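Local coordinates for XC6422 protein (Xanthomonas campestris, PDB 2FUK) that probably acts as a hydrolase, having the architecture of a small serine alpha/beta-hydrolase that lacks a lid, at residues 126-129 with 130-134; 176-179 with 180-183. One frame throughout, in Å; residues are numbered along the deposited sequence.

Contact 1 of 2, residues 126-129 with 130-134; sequences LRAA and AALEP
Residues A128 and A129 meet L132, E133 and P134 in a local helix-end contact, made over the last turn of helix 120-132 and the exit that follows it. The backbone carries most of it. L132 N donates to A128 O at 2.9 Å. E133 N donates to A129 O at 2.8 Å. One step earlier the helix is kinked. There a water takes the place of the direct bond, donating to R127 O at 2.7 Å and accepting from A131 N at 3.1 Å, so both polar groups remain satisfied. With CG beside its backbone N (chi1 -57°), L132 doubles back along the helix, and its CD1 packs 3.9 Å from A128 CB. E133 then leaves the helix with a positive phi of 41°, and the turn brings the ring of P134 back against the last helical turn, with P134 CD 3.5 Å from A129 O. R105 of helix 92-107 hydrogen-bonds L132 O, while the guanidinium of R127 reaches the carbonyls of D148 and S150. Within the beta-alpha-beta unit formed by strand 112-118, helix 120-132 and strand 136-140, A128 and L132 pack against helix 92-107, and L132 and P134 both rest on L115 of strand 112-118.

Contact 2 of 2, residues 176-179 with 180-183; sequences DWLE and TLEQ
L181 folds back against W177 and L178 where the chain leaves helix 171-178, and its two methyl groups divide the work. L181 CD1 lies 4.2 Å above the plane of the W177 ring, displaced toward the rim, on the same face as L178 CD2; the two methyl carbons, L181 CD1 and L178 CD2, are 3.8 Å apart. L181 CD2 comes instead within 4.0 Å of W177 NE1, approaching obliquely. The indole is swung to this position with CG anti to its backbone N (chi1 161°), and F149 meets it with ring planes at about 50°. The hydroxyl of T180 returns to the helix end. T180 OG1, set between the backbone N and the carbonyl carbon, donates to W177 O at 2.8 Å, and T180 N donates to the same oxygen at 3.2 Å from above the carbonyl plane, while T180 CG2 sits 3.3 Å from D176 O. A type I turn from L178 to L181 is closed by L181 N to L178 O at 3.3 Å. Two donors from one residue thus grip W177 O, so that a polar clasp on the backbone is combined with an apolar cluster of leucine methyls and indole at the protein surface.

Contacts 1 and 2 follow each other along the chain, each at the C-terminal end of a helix, with centres 18 Å apart. They nevertheless touch: L126 CD2 packs 3.7 Å from W177 CH2. The loop containing D148, F149, S150 and V152 serves both, supplying backbone acceptors and an apolar neighbour to contact 1 and an aromatic ring to contact 2. Contact 1 lies deeper, about 12 Å from the centre of the chain against about 21 Å for contact 2, measured from centres. Helix 120-132 starts just after the probable nucleophile elbow, as in other serine alpha/beta-hydrolases, and contact 1 forms its far end.

Contact 1 of 2, residues 126-129 with 130-134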
loop_
_atom_site.group_PDB
_atom_site.type_symbol
_atom_site.label_atom_id
_atom_site.label_comp_id
_atom_site.label_asym_id
_atom_site.label_seq_id
_atom_site.Cartn_x
_atom_site.Cartn_y
_atom_site.Cartn_z
ATOM N N LEU A 126 6.358 0.851 24.978
ATOM C CA LEU A 126 5.532 1.552 25.957
ATOM C C LEU A 126 6.343 1.798 27.236
ATOM O O LEU A 126 6.331 2.898 27.795
ATOM C CB LEU A 126 4.272 0.735 26.282
ATOM C CG LEU A 126 3.340 1.344 27.331
ATOM C CD1 LEU A 126 2.871 2.718 26.879
ATOM C CD2 LEU A 126 2.151 0.422 27.561
ATOM N N ARG A 127 7.059 0.774 27.688
ATOM C CA ARG A 127 7.876 0.905 28.886
ATOM C C ARG A 127 8.985 1.928 28.665
ATOM O O ARG A 127 9.384 2.628 29.591
ATOM C CB ARG A 127 8.482 -0.451 29.272
ATOM C CG ARG A 127 7.485 -1.418 29.930
ATOM C CD ARG A 127 7.961 -1.817 31.324
ATOM N NE ARG A 127 8.036 -0.670 32.223
ATOM C CZ ARG A 127 7.061 -0.274 33.040
ATOM N NH1 ARG A 127 5.910 -0.934 33.089
ATOM N NH2 ARG A 127 7.239 0.791 33.811
ATOM N N ALA A 128 9.477 2.021 27.435
ATOM C CA ALA A 128 10.548 2.960 27.129
ATOM C C ALA A 128 10.057 4.369 26.811
ATOM O O ALA A 128 10.861 5.286 26.652
ATOM C CB ALA A 128 11.395 2.424 25.971
ATOM N N ALA A 129 8.743 4.547 26.734
ATOM C CA ALA A 129 8.178 5.853 26.402
ATOM C C ALA A 129 8.608 6.981 27.339
ATOM O O ALA A 129 8.944 8.072 26.881
ATOM C CB ALA A 129 6.655 5.765 26.355
ATOM N N ALA A 130 8.598 6.726 28.645
ATOM C CA ALA A 130 8.979 7.764 29.606
ATOM C C ALA A 130 10.371 8.300 29.324
ATOM O O ALA A 130 10.586 9.510 29.298
ATOM C CB ALA A 130 8.922 7.218 31.027
ATOM N N ALA A 131 11.320 7.394 29.123
ATOM C CA ALA A 131 12.696 7.793 28.864
ATOM C C ALA A 131 12.951 8.381 27.476
ATOM O O ALA A 131 13.736 9.311 27.332
ATOM C CB ALA A 131 13.625 6.605 29.099
ATOM N N LEU A 132 12.277 7.855 26.457
ATOM C CA LEU A 132 12.495 8.313 25.086
ATOM C C LEU A 132 11.615 9.455 24.573
ATOM O O LEU A 132 11.901 10.034 23.526
ATOM C CB LEU A 132 12.408 7.112 24.144
ATOM C CG LEU A 132 13.404 5.995 24.480
ATOM C CD1 LEU A 132 13.249 4.853 23.476
ATOM C CD2 LEU A 132 14.831 6.543 24.470
ATOM N N GLU A 133 10.560 9.773 25.314
ATOM C CA GLU A 133 9.646 10.858 24.973
ATOM C C GLU A 133 9.275 10.988 23.493
ATOM O O GLU A 133 9.534 12.019 22.856
ATOM C CB GLU A 133 10.218 12.186 25.469
ATOM C CG GLU A 133 10.566 12.194 26.950
ATOM C CD GLU A 133 10.978 13.570 27.448
ATOM O OE1 GLU A 133 11.701 13.639 28.471
ATOM O OE2 GLU A 133 10.567 14.582 26.826
ATOM N N PRO A 134 8.660 9.945 22.921
ATOM C CA PRO A 134 8.257 9.974 21.511
ATOM C C PRO A 134 7.083 10.937 21.306
ATOM O O PRO A 134 6.320 11.210 22.236
ATOM C CB PRO A 134 7.869 8.528 21.240
ATOM C CG PRO A 134 7.293 8.096 22.575
ATOM C CD PRO A 134 8.326 8.648 23.534
HETATM O O HOH W 1 11.235 4.460 30.179
#

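Contact 2 of 2, residues 176-179 with 180-183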
loop_
_atom_site.group_PDB
_atom_site.type_symbol
_atom_site.label_atom_id
_atom_site.label_comp_id
_atom_site.label_asym_id
_atom_site.label_seq_id
_atom_site.Cartn_x
_atom_site.Cartn_y
_atom_site.Cartn_z
ATOM N N ASP A 176 -9.793 -4.084 29.623
ATOM C CA ASP A 176 -9.944 -3.885 31.063
ATOM C C ASP A 176 -8.861 -2.947 31.587
ATOM O O ASP A 176 -9.074 -2.217 32.549
ATOM C CB ASP A 176 -9.849 -5.209 31.828
ATOM C CG ASP A 176 -11.091 -6.080 31.684
ATOM O OD1 ASP A 176 -12.112 -5.617 31.126
ATOM O OD2 ASP A 176 -11.045 -7.244 32.150
ATOM N N TRP A 177 -7.692 -2.990 30.955
ATOM C CA TRP A 177 -6.570 -2.149 31.347
ATOM C C TRP A 177 -6.749 -0.725 30.828
ATOM O O TRP A 177 -6.581 0.246 31.570
ATOM C CB TRP A 177 -5.262 -2.766 30.814
ATOM C CG TRP A 177 -4.096 -1.825 30.729
ATOM C CD1 TRP A 177 -3.564 -1.076 31.737
ATOM C CD2 TRP A 177 -3.316 -1.541 29.564
ATOM N NE1 TRP A 177 -2.499 -0.340 31.271
ATOM C CE2 TRP A 177 -2.326 -0.609 29.938
ATOM C CE3 TRP A 177 -3.359 -1.987 28.236
ATOM C CZ2 TRP A 177 -1.383 -0.112 29.030
ATOM C CZ3 TRP A 177 -2.419 -1.493 27.332
ATOM C CH2 TRP A 177 -1.448 -0.567 27.737
ATOM N N LEU A 178 -7.109 -0.601 29.556
ATOM C CA LEU A 178 -7.292 0.710 28.952
ATOM C C LEU A 178 -8.412 1.527 29.585
ATOM O O LEU A 178 -8.326 2.754 29.646
ATOM C CB LEU A 178 -7.546 0.577 27.448
ATOM C CG LEU A 178 -6.343 0.122 26.615
ATOM C CD1 LEU A 178 -6.717 0.107 25.131
ATOM C CD2 LEU A 178 -5.158 1.056 26.864
ATOM N N GLU A 179 -9.454 0.858 30.069
ATOM C CA GLU A 179 -10.572 1.585 30.662
ATOM C C GLU A 179 -10.248 2.224 32.013
ATOM O O GLU A 179 -11.056 2.982 32.549
ATOM C CB GLU A 179 -11.800 0.670 30.784
ATOM C CG GLU A 179 -11.588 -0.581 31.630
ATOM C CD GLU A 179 -12.823 -1.476 31.693
ATOM O OE1 GLU A 179 -13.615 -1.479 30.728
ATOM O OE2 GLU A 179 -12.993 -2.191 32.704
ATOM N N THR A 180 -9.062 1.945 32.548
ATOM C CA THR A 180 -8.667 2.511 33.838
ATOM C C THR A 180 -7.712 3.703 33.713
ATOM O O THR A 180 -7.405 4.355 34.709
ATOM C CB THR A 180 -7.964 1.461 34.732
ATOM O OG1 THR A 180 -6.671 1.164 34.190
ATOM C CG2 THR A 180 -8.783 0.183 34.817
ATOM N N LEU A 181 -7.242 3.987 32.498
ATOM C CA LEU A 181 -6.294 5.078 32.283
ATOM C C LEU A 181 -6.933 6.463 32.229
ATOM O O LEU A 181 -8.003 6.635 31.650
ATOM C CB LEU A 181 -5.501 4.835 30.994
ATOM C CG LEU A 181 -4.749 3.501 30.902
ATOM C CD1 LEU A 181 -4.021 3.420 29.574
ATOM C CD2 LEU A 181 -3.764 3.377 32.052
ATOM N N GLU A 182 -6.253 7.443 32.822
ATOM C CA GLU A 182 -6.723 8.827 32.864
ATOM C C GLU A 182 -6.716 9.474 31.483
ATOM O O GLU A 182 -7.504 10.376 31.196
ATOM C CB GLU A 182 -5.861 9.640 33.833
ATOM C CG GLU A 182 -5.959 9.165 35.272
ATOM C CD GLU A 182 -5.031 9.918 36.212
ATOM O OE1 GLU A 182 -5.084 9.656 37.439
ATOM O OE2 GLU A 182 -4.247 10.767 35.727
ATOM N N GLN A 183 -5.806 9.025 30.630
ATOM C CA GLN A 183 -5.737 9.537 29.275
ATOM C C GLN A 183 -5.859 8.285 28.415
ATOM O O GLN A 183 -4.897 7.542 28.240
ATOM C CB GLN A 183 -4.400 10.239 29.024
ATOM C CG GLN A 183 -4.146 11.486 29.889
ATOM C CD GLN A 183 -5.111 12.635 29.614
ATOM O OE1 GLN A 183 -5.458 12.919 28.465
ATOM N NE2 GLN A 183 -5.527 13.325 30.678
#